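Local coordinates for putative periplasmic protein (Salmonella enterica subsp. enterica serovar Typhimurium, PDB 4J32) that probably acts as the periplasmic immunity protein Tai4, binding and inhibiting the type VI secretion amidase effector Tae4, a papain-like peptidoglycan hydrolase, at residues Trp17-Cys22 / Asp84-Arg89; Ser11-Asn16 / Ser41-Tyr46; Tyr54-Glu59 / Asn92-Arg97. One frame throughout, in Å; residues are numbered along the deposited sequence. Where two conformers were deposited one is given.

Contact 1. Residues Trp17-Cys22 / Asp84-Arg89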
loop_
_atom_site.group_PDB
_atom_site.type_symbol
_atom_site.label_atom_id
_atom_site.label_comp_id
_atom_site.label_asym_id
_atom_site.label_seq_id
_atom_site.Cartn_x
_atom_site.Cartn_y
_atom_site.Cartn_z
ATOM N N TRP B 17 10.111 4.418 0.741
ATOM C CA TRP B 17 10.031 4.407 2.194
ATOM C C TRP B 17 8.776 5.121 2.677
ATOM O O TRP B 17 8.052 4.607 3.522
ATOM C CB TRP B 17 11.294 5.026 2.849
ATOM C CG TRP B 17 11.364 4.691 4.323
ATOM C CD1 TRP B 17 12.023 3.638 4.877
ATOM C CD2 TRP B 17 10.718 5.375 5.402
ATOM N NE1 TRP B 17 11.839 3.619 6.232
ATOM C CE2 TRP B 17 11.037 4.673 6.588
ATOM C CE3 TRP B 17 9.912 6.528 5.486
ATOM C CZ2 TRP B 17 10.580 5.076 7.861
ATOM C CZ3 TRP B 17 9.450 6.928 6.742
ATOM C CH2 TRP B 17 9.792 6.210 7.921
ATOM N N ALA B 18 8.535 6.324 2.163
ATOM C CA ALA B 18 7.367 7.094 2.589
ATOM C C ALA B 18 6.065 6.278 2.412
ATOM O O ALA B 18 5.223 6.195 3.336
ATOM C CB ALA B 18 7.305 8.422 1.798
ATOM N N LEU B 19 5.903 5.678 1.241
ATOM C CA LEU B 19 4.697 4.917 0.951
ATOM C C LEU B 19 4.541 3.692 1.876
ATOM O O LEU B 19 3.475 3.509 2.500
ATOM C CB LEU B 19 4.675 4.500 -0.521
ATOM C CG LEU B 19 3.520 3.582 -0.951
ATOM C CD1 LEU B 19 2.124 4.209 -0.592
ATOM C CD2 LEU B 19 3.658 3.324 -2.461
ATOM N N SER B 20 5.595 2.878 1.979
ATOM C CA SER B 20 5.511 1.667 2.799
ATOM C C SER B 20 5.330 1.997 4.272
ATOM O O SER B 20 4.547 1.323 4.951
ATOM C CB SER B 20 6.692 0.711 2.578
ATOM O OG SER B 20 7.914 1.411 2.555
ATOM N N HIS B 21 6.016 3.038 4.757
ATOM C CA HIS B 21 5.849 3.457 6.145
ATOM C C HIS B 21 4.401 3.887 6.418
ATOM O O HIS B 21 3.820 3.515 7.442
ATOM C CB HIS B 21 6.817 4.584 6.511
ATOM C CG HIS B 21 6.665 5.055 7.919
ATOM N ND1 HIS B 21 7.048 4.294 9.001
ATOM C CD2 HIS B 21 6.150 6.200 8.422
ATOM C CE1 HIS B 21 6.785 4.958 10.114
ATOM N NE2 HIS B 21 6.219 6.108 9.789
ATOM N N CYS B 22 3.837 4.672 5.505
ATOM C CA CYS B 22 2.459 5.135 5.696
ATOM C C CYS B 22 1.491 3.943 5.751
ATOM O O CYS B 22 0.570 3.904 6.589
ATOM C CB CYS B 22 2.078 6.087 4.575
ATOM S SG CYS B 22 0.402 6.738 4.730
ATOM N N ASP B 84 -2.757 9.634 -1.154
ATOM C CA ASP B 84 -2.767 11.099 -1.116
ATOM C C ASP B 84 -1.433 11.598 -0.531
ATOM O O ASP B 84 -0.856 12.599 -1.002
ATOM C CB ASP B 84 -3.949 11.617 -0.282
ATOM C CG ASP B 84 -5.294 11.497 -1.018
ATOM O OD1 ASP B 84 -5.308 11.199 -2.248
ATOM O OD2 ASP B 84 -6.336 11.765 -0.369
ATOM N N PHE B 85 -0.983 10.937 0.524
ATOM C CA PHE B 85 0.278 11.329 1.192
ATOM C C PHE B 85 1.449 11.365 0.212
ATOM O O PHE B 85 2.229 12.314 0.223
ATOM C CB PHE B 85 0.583 10.350 2.328
ATOM C CG PHE B 85 1.998 10.454 2.892
ATOM C CD1 PHE B 85 2.524 11.686 3.295
ATOM C CD2 PHE B 85 2.775 9.293 3.067
ATOM C CE1 PHE B 85 3.846 11.776 3.841
ATOM C CE2 PHE B 85 4.080 9.369 3.627
ATOM C CZ PHE B 85 4.605 10.606 3.998
ATOM N N ILE B 86 1.576 10.349 -0.648
ATOM C CA ILE B 86 2.778 10.285 -1.484
ATOM C C ILE B 86 2.794 11.345 -2.587
ATOM O O ILE B 86 3.838 11.562 -3.225
ATOM C CB ILE B 86 3.100 8.861 -1.994
ATOM C CG1 ILE B 86 1.955 8.299 -2.856
ATOM C CG2 ILE B 86 3.406 7.958 -0.807
ATOM C CD1 ILE B 86 2.362 7.103 -3.737
ATOM N N HIS B 87 1.666 12.046 -2.761
ATOM C CA HIS B 87 1.581 13.210 -3.665
ATOM C C HIS B 87 1.803 14.550 -2.955
ATOM O O HIS B 87 1.744 15.628 -3.581
ATOM C CB HIS B 87 0.229 13.222 -4.384
ATOM C CG HIS B 87 0.051 12.066 -5.328
ATOM N ND1 HIS B 87 -0.410 10.839 -4.912
ATOM C CD2 HIS B 87 0.272 11.957 -6.661
ATOM C CE1 HIS B 87 -0.453 10.014 -5.947
ATOM N NE2 HIS B 87 -0.046 10.667 -7.021
ATOM N N ASP B 88 2.043 14.490 -1.651
ATOM C CA ASP B 88 2.152 15.710 -0.831
ATOM C C ASP B 88 3.355 16.566 -1.244
ATOM O O ASP B 88 4.460 16.055 -1.400
ATOM C CB ASP B 88 2.195 15.328 0.657
ATOM C CG ASP B 88 2.310 16.521 1.565
ATOM O OD1 ASP B 88 3.457 16.913 1.817
ATOM O OD2 ASP B 88 1.277 17.064 2.029
ATOM N N ARG B 89 3.110 17.860 -1.444
ATOM C CA ARG B 89 4.144 18.787 -1.893
ATOM C C ARG B 89 5.267 18.932 -0.852
ATOM O O ARG B 89 6.441 18.954 -1.217
ATOM C CB ARG B 89 3.534 20.151 -2.219
ATOM C CG ARG B 89 4.505 21.101 -2.900
ATOM C CD ARG B 89 3.924 22.515 -3.101
ATOM N NE ARG B 89 4.156 23.389 -1.945
ATOM C CZ ARG B 89 5.354 23.829 -1.541
ATOM N NH1 ARG B 89 6.472 23.485 -2.181
ATOM N NH2 ARG B 89 5.438 24.607 -0.470
#
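The ring of Phe-85 meets helix 10-26 at one side: the carbonyl O of Ala-18 lies in the ring plane at its edge, 3.4 Å from CE2, while CB of Cys-22 comes obliquely, 3.6 Å from CD2. This is helix-to-helix packing inside the all-helical Tai4 fold, helix 78-86 lying against the middle of helix 10-26. Because CG of Phe-85 is anti to the backbone N (chi1 167°), the ring reaches between Ala-18 and Cys-22, one helical turn apart. The edge approach of the Ala-18 oxygen is consistent with a weak attraction to the slightly positive ring rim, although that oxygen already accepts the backbone bond from Cys-22 N. CB of Ala-18 also packs 3.8 Å from CE2 of Phe-85. Ile-60 and Ala-61 of helix 51-65 and Leu-91 of helix 89-96 touch the same ring, which places it within the core. Leu-19 CB packs 3.7 Å from CG2 of Ile-86 in the conformer described, and Leu-19 also meets Leu-19 of the second subunit. The disulfide from Cys-22 to Cys-82 ties the two helices covalently, and SG of Cys-22 stands 4.9 Å from the Phe-85 ring centroid, 56° off the normal, an oblique sulfur-aromatic contact.

Contact 2. Residues Ser11-Asn16 / Ser41-Tyr46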
loop_
_atom_site.group_PDB
_atom_site.type_symbol
_atom_site.label_atom_id
_atom_site.label_comp_id
_atom_site.label_asym_id
_atom_site.label_seq_id
_atom_site.Cartn_x
_atom_site.Cartn_y
_atom_site.Cartn_z
ATOM N N SER B 11 16.412 9.421 -4.155
ATOM C CA SER B 11 15.085 10.042 -4.013
ATOM C C SER B 11 13.940 9.018 -4.126
ATOM O O SER B 11 12.960 9.072 -3.353
ATOM C CB SER B 11 14.898 11.190 -5.004
ATOM O OG SER B 11 14.813 10.713 -6.334
ATOM N N GLU B 12 14.068 8.075 -5.063
ATOM C CA GLU B 12 13.088 7.008 -5.245
ATOM C C GLU B 12 13.015 6.128 -4.004
ATOM O O GLU B 12 11.923 5.750 -3.566
ATOM C CB GLU B 12 13.477 6.140 -6.460
ATOM C CG GLU B 12 13.183 6.813 -7.797
ATOM C CD GLU B 12 13.762 6.084 -9.025
ATOM O OE1 GLU B 12 14.705 5.263 -8.923
ATOM O OE2 GLU B 12 13.244 6.360 -10.130
ATOM N N LEU B 13 14.160 5.824 -3.406
ATOM C CA LEU B 13 14.146 5.035 -2.145
ATOM C C LEU B 13 13.346 5.756 -1.056
ATOM O O LEU B 13 12.596 5.132 -0.304
ATOM C CB LEU B 13 15.564 4.750 -1.633
ATOM C CG LEU B 13 16.459 3.786 -2.409
ATOM C CD1 LEU B 13 17.887 3.862 -1.866
ATOM C CD2 LEU B 13 15.924 2.342 -2.309
ATOM N N LEU B 14 13.522 7.066 -0.955
ATOM C CA LEU B 14 12.852 7.839 0.110
ATOM C C LEU B 14 11.342 7.906 -0.129
ATOM O O LEU B 14 10.557 7.819 0.814
ATOM C CB LEU B 14 13.450 9.247 0.220
ATOM C CG LEU B 14 14.871 9.242 0.816
ATOM C CD1 LEU B 14 15.554 10.595 0.571
ATOM C CD2 LEU B 14 14.832 8.922 2.296
ATOM N N LYS B 15 10.948 8.050 -1.383
ATOM C CA LYS B 15 9.529 8.002 -1.743
ATOM C C LYS B 15 8.956 6.592 -1.495
ATOM O O LYS B 15 7.846 6.454 -1.003
ATOM C CB LYS B 15 9.342 8.432 -3.199
ATOM C CG LYS B 15 9.621 9.935 -3.422
ATOM C CD LYS B 15 9.874 10.261 -4.892
ATOM C CE LYS B 15 10.230 11.757 -5.063
ATOM N NZ LYS B 15 10.368 12.146 -6.493
ATOM N N ASN B 16 9.744 5.561 -1.775
ATOM C CA ASN B 16 9.299 4.173 -1.522
ATOM C C ASN B 16 9.137 3.920 -0.044
ATOM O O ASN B 16 8.164 3.269 0.380
ATOM C CB ASN B 16 10.263 3.141 -2.127
ATOM C CG ASN B 16 10.275 3.134 -3.651
ATOM O OD1 ASN B 16 9.457 3.768 -4.316
ATOM N ND2 ASN B 16 11.234 2.406 -4.215
ATOM N N SER B 41 11.965 -1.028 5.764
ATOM C CA SER B 41 13.335 -1.168 6.288
ATOM C C SER B 41 14.324 -1.473 5.128
ATOM O O SER B 41 15.500 -1.086 5.186
ATOM C CB SER B 41 13.420 -2.217 7.403
ATOM O OG SER B 41 13.378 -3.532 6.899
ATOM N N ALA B 42 13.838 -2.143 4.085
ATOM C CA ALA B 42 14.669 -2.449 2.912
ATOM C C ALA B 42 15.096 -1.148 2.223
ATOM O O ALA B 42 16.263 -0.986 1.821
ATOM C CB ALA B 42 13.913 -3.357 1.936
ATOM N N TYR B 43 14.161 -0.205 2.084
ATOM C CA TYR B 43 14.518 1.088 1.454
ATOM C C TYR B 43 15.450 1.923 2.337
ATOM O O TYR B 43 16.328 2.625 1.812
ATOM C CB TYR B 43 13.264 1.879 1.062
ATOM C CG TYR B 43 12.411 1.064 0.123
ATOM C CD1 TYR B 43 12.963 0.540 -1.053
ATOM C CD2 TYR B 43 11.076 0.768 0.436
ATOM C CE1 TYR B 43 12.212 -0.258 -1.933
ATOM C CE2 TYR B 43 10.298 -0.020 -0.442
ATOM C CZ TYR B 43 10.873 -0.517 -1.615
ATOM O OH TYR B 43 10.159 -1.307 -2.465
ATOM N N LEU B 44 15.250 1.867 3.654
ATOM C CA LEU B 44 16.179 2.520 4.594
ATOM C C LEU B 44 17.604 1.967 4.487
ATOM O O LEU B 44 18.567 2.744 4.562
ATOM C CB LEU B 44 15.647 2.478 6.049
ATOM C CG LEU B 44 16.492 3.138 7.153
ATOM C CD1 LEU B 44 15.558 3.686 8.230
ATOM C CD2 LEU B 44 17.484 2.161 7.715
ATOM N N GLU B 45 17.747 0.647 4.315
ATOM C CA GLU B 45 19.069 0.014 4.222
ATOM C C GLU B 45 19.917 0.669 3.138
ATOM O O GLU B 45 21.127 0.887 3.333
ATOM C CB GLU B 45 18.966 -1.500 3.952
ATOM C CG GLU B 45 20.258 -2.208 3.439
ATOM C CD GLU B 45 21.396 -2.306 4.479
ATOM O OE1 GLU B 45 21.095 -2.348 5.705
ATOM O OE2 GLU B 45 22.586 -2.359 4.067
ATOM N N TYR B 46 19.296 0.947 1.993
ATOM C CA TYR B 46 20.032 1.447 0.814
ATOM C C TYR B 46 20.156 2.972 0.752
ATOM O O TYR B 46 20.878 3.523 -0.108
ATOM C CB TYR B 46 19.394 0.895 -0.459
ATOM C CG TYR B 46 19.626 -0.596 -0.640
ATOM C CD1 TYR B 46 20.859 -1.084 -1.085
ATOM C CD2 TYR B 46 18.630 -1.517 -0.336
ATOM C CE1 TYR B 46 21.081 -2.477 -1.261
ATOM C CE2 TYR B 46 18.849 -2.913 -0.494
ATOM C CZ TYR B 46 20.069 -3.372 -0.961
ATOM O OH TYR B 46 20.277 -4.741 -1.157
#
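An antiparallel pairing of helices 10-26 and 30-46 sets Leu-13 and Asn-16 against Tyr-43, near the start of the first helix and toward the C-terminal end of the second. The axes of segments 11-16 and 41-46 come within 8.8 Å, their N-to-C directions 154° apart. Tyr-43 CG lies anti to the carbonyl carbon (chi1 -58°), which presents the ring to Asn-16. Asn-16 CB sits over the ring centre, 3.5 Å from the Tyr-43 centroid and 8° off the normal, a CH-pi contact. ND2 of Asn-16 lies 3.6 Å from CE1 of Tyr-43. At the ring edge, CD2 of Leu-13 is 3.7 Å from CD1 of Tyr-43. The other branch of Leu-13 reaches Tyr-46, its CD1 being 3.6 Å from CB and 3.5 Å from the carbonyl O of Tyr-46. Beyond that CB, the Tyr-46 ring leads away. No hydrogen bond joins the two segments: Asn-16 OD1 pairs instead with a bound 2-ethoxyethanol, and the Tyr-46 carbonyl O with Gln-10 NE2. Cohesion between them probably rests largely on dispersion and weakly polarised C-H groups, while the polar ends of the Glu-45 and Tyr-46 side chains bond to the effector chain, Tyr-46 OH to its Arg-137.

Contact 3. Residues Tyr54-Glu59 / Asn92-Arg97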
loop_
_atom_site.group_PDB
_atom_site.type_symbol
_atom_site.label_atom_id
_atom_site.label_comp_id
_atom_site.label_asym_id
_atom_site.label_seq_id
_atom_site.Cartn_x
_atom_site.Cartn_y
_atom_site.Cartn_z
ATOM N N TYR B 54 13.855 10.173 7.895
ATOM C CA TYR B 54 12.730 9.241 7.984
ATOM C C TYR B 54 11.746 9.641 9.097
ATOM O O TYR B 54 10.526 9.494 8.929
ATOM C CB TYR B 54 13.246 7.810 8.197
ATOM C CG TYR B 54 14.258 7.407 7.157
ATOM C CD1 TYR B 54 13.850 6.810 5.956
ATOM C CD2 TYR B 54 15.630 7.606 7.381
ATOM C CE1 TYR B 54 14.777 6.420 4.985
ATOM C CE2 TYR B 54 16.581 7.227 6.404
ATOM C CZ TYR B 54 16.146 6.632 5.232
ATOM O OH TYR B 54 17.056 6.251 4.277
ATOM N N HIS B 55 12.277 10.146 10.213
ATOM C CA HIS B 55 11.442 10.701 11.284
ATOM C C HIS B 55 10.595 11.866 10.758
ATOM O O HIS B 55 9.429 12.014 11.146
ATOM C CB HIS B 55 12.274 11.209 12.477
ATOM C CG HIS B 55 13.094 10.162 13.163
ATOM N ND1 HIS B 55 14.005 10.478 14.153
ATOM C CD2 HIS B 55 13.174 8.819 12.988
ATOM C CE1 HIS B 55 14.596 9.370 14.569
ATOM N NE2 HIS B 55 14.119 8.352 13.873
ATOM N N GLU B 56 11.182 12.704 9.899
ATOM C CA GLU B 56 10.417 13.830 9.335
ATOM C C GLU B 56 9.369 13.360 8.303
ATOM O O GLU B 56 8.268 13.900 8.243
ATOM C CB GLU B 56 11.357 14.854 8.692
ATOM C CG GLU B 56 10.674 16.216 8.410
ATOM C CD GLU B 56 10.100 16.934 9.631
ATOM O OE1 GLU B 56 10.377 16.569 10.808
ATOM O OE2 GLU B 56 9.365 17.933 9.410
ATOM N N ILE B 57 9.728 12.388 7.475
ATOM C CA ILE B 57 8.752 11.751 6.576
ATOM C C ILE B 57 7.561 11.216 7.395
ATOM O O ILE B 57 6.396 11.432 7.037
ATOM C CB ILE B 57 9.387 10.645 5.724
ATOM C CG1 ILE B 57 10.403 11.278 4.767
ATOM C CG2 ILE B 57 8.298 9.885 4.913
ATOM C CD1 ILE B 57 11.301 10.274 3.966
ATOM N N ASP B 58 7.864 10.534 8.495
ATOM C CA ASP B 58 6.815 10.107 9.448
ATOM C C ASP B 58 5.949 11.250 9.974
ATOM O O ASP B 58 4.727 11.081 10.072
ATOM C CB ASP B 58 7.431 9.337 10.624
ATOM C CG ASP B 58 6.414 8.984 11.704
ATOM O OD1 ASP B 58 5.610 8.039 11.495
ATOM O OD2 ASP B 58 6.424 9.641 12.774
ATOM N N GLU B 59 6.554 12.392 10.322
ATOM C CA GLU B 59 5.766 13.554 10.780
ATOM C C GLU B 59 4.720 13.959 9.745
ATOM O O GLU B 59 3.573 14.310 10.095
ATOM C CB GLU B 59 6.672 14.759 11.105
ATOM C CG GLU B 59 7.513 14.590 12.363
ATOM C CD GLU B 59 6.668 14.508 13.624
ATOM O OE1 GLU B 59 7.088 13.809 14.568
ATOM O OE2 GLU B 59 5.606 15.153 13.682
ATOM N N ASN B 92 7.577 15.942 -1.022
ATOM C CA ASN B 92 8.441 15.914 -2.159
ATOM C C ASN B 92 9.548 17.014 -2.053
ATOM O O ASN B 92 10.695 16.756 -2.422
ATOM C CB ASN B 92 7.592 15.799 -3.440
ATOM C CG ASN B 92 6.967 14.374 -3.594
ATOM O OD1 ASN B 92 7.655 13.440 -4.009
ATOM N ND2 ASN B 92 5.675 14.204 -3.214
ATOM N N GLU B 93 9.222 18.177 -1.476
ATOM C CA GLU B 93 10.213 19.227 -1.216
ATOM C C GLU B 93 11.247 18.818 -0.176
ATOM O O GLU B 93 12.429 19.090 -0.337
ATOM C CB GLU B 93 9.535 20.552 -0.830
ATOM C CG GLU B 93 8.699 21.145 -1.957
ATOM C CD GLU B 93 9.465 21.275 -3.281
ATOM O OE1 GLU B 93 10.586 21.841 -3.302
ATOM O OE2 GLU B 93 8.932 20.803 -4.315
ATOM N N LEU B 94 10.797 18.146 0.883
ATOM C CA LEU B 94 11.694 17.603 1.910
ATOM C C LEU B 94 12.769 16.695 1.290
ATOM O O LEU B 94 13.962 16.791 1.609
ATOM C CB LEU B 94 10.891 16.788 2.931
ATOM C CG LEU B 94 11.651 16.023 4.022
ATOM C CD1 LEU B 94 12.346 17.016 5.009
ATOM C CD2 LEU B 94 10.718 15.090 4.783
ATOM N N ILE B 95 12.320 15.811 0.416
ATOM C CA ILE B 95 13.221 14.865 -0.231
ATOM C C ILE B 95 14.171 15.588 -1.180
ATOM O O ILE B 95 15.366 15.269 -1.250
ATOM C CB ILE B 95 12.413 13.726 -0.912
ATOM C CG1 ILE B 95 11.769 12.860 0.176
ATOM C CG2 ILE B 95 13.324 12.853 -1.850
ATOM C CD1 ILE B 95 10.668 11.922 -0.304
ATOM N N LYS B 96 13.650 16.562 -1.917
ATOM C CA LYS B 96 14.471 17.289 -2.884
ATOM C C LYS B 96 15.518 18.178 -2.209
ATOM O O LYS B 96 16.619 18.380 -2.765
ATOM C CB LYS B 96 13.580 18.108 -3.823
ATOM C CG LYS B 96 14.310 18.686 -5.049
ATOM C CD LYS B 96 13.501 19.780 -5.729
ATOM C CE LYS B 96 12.154 19.280 -6.228
ATOM N NZ LYS B 96 11.360 20.436 -6.742
ATOM N N ARG B 97 15.165 18.695 -1.019
ATOM C CA ARG B 97 16.023 19.570 -0.181
ATOM C C ARG B 97 17.164 18.858 0.472
ATOM O O ARG B 97 18.039 19.516 1.029
ATOM C CB ARG B 97 15.238 20.118 1.045
ATOM C CG ARG B 97 14.498 21.374 0.899
ATOM C CD ARG B 97 14.332 22.090 2.264
ATOM N NE ARG B 97 13.522 21.377 3.260
ATOM C CZ ARG B 97 12.196 21.268 3.245
ATOM N NH1 ARG B 97 11.464 21.784 2.252
ATOM N NH2 ARG B 97 11.585 20.607 4.219
#
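Leu-94 of helix 89-96 reaches toward Glu-56 and Ile-57 of helix 51-65, in a helix-to-helix contact of the all-helical Tai4 fold. Its CB points at the opposing helix, and CG is anti to the backbone N (chi1 175°), carrying both methyls across the gap. At the tip the branches divide their work. Within the two segments CD1 meets Glu-56, 3.9 Å from its CG. CD2 fits between two successive residues, 3.8 Å from CG of Glu-56 and 3.8 Å from CG1 of Ile-57. The nearest CA atoms, those of Ile-57 and Leu-94, are 8.0 Å apart, so the separation is bridged by side chains. Glu-56 takes part through its aliphatic carbons; its chain bends at chi2 (59°), and its OE2 remains 6.2 Å from NH2 of Arg-97, too far for a salt bridge though a mild electrostatic attraction is possible. The Arg-97 guanidinium itself has the CA of Leu-94 over one face, toward the rim. Inward of Leu-94, the buried Ile-57 also touches Trp-17 and Ala-18 of helix 10-26, linking this partly buried edge to the core. The grip on Glu-56 extends back along its chain, with CD2 of Leu-94 4.0 Å from CB of Glu-56.

How the contacts relate
The three contacts join all five helices of one compact domain. Contacts 1 and 2 share helix 10-26, which packs on helix 78-86 through 17-22 and on helix 30-46 through 11-16; they lie about 12 Å apart between centres. Contact 3 joins helices 51-65 and 89-96, its centre about 10 Å from that of contact 1 and about 12 Å from that of contact 2. In chain order contact 2 closes before contact 3 opens, whereas contact 1 interleaves with both, its segments being far apart in sequence. His-21 NE2 and Asp-58 OD1, 2.6 Å apart, probably form a hydrogen bond between contacts 1 and 3. Helices 30-46 and 51-65, both packed on helix 10-26, also touch the effector.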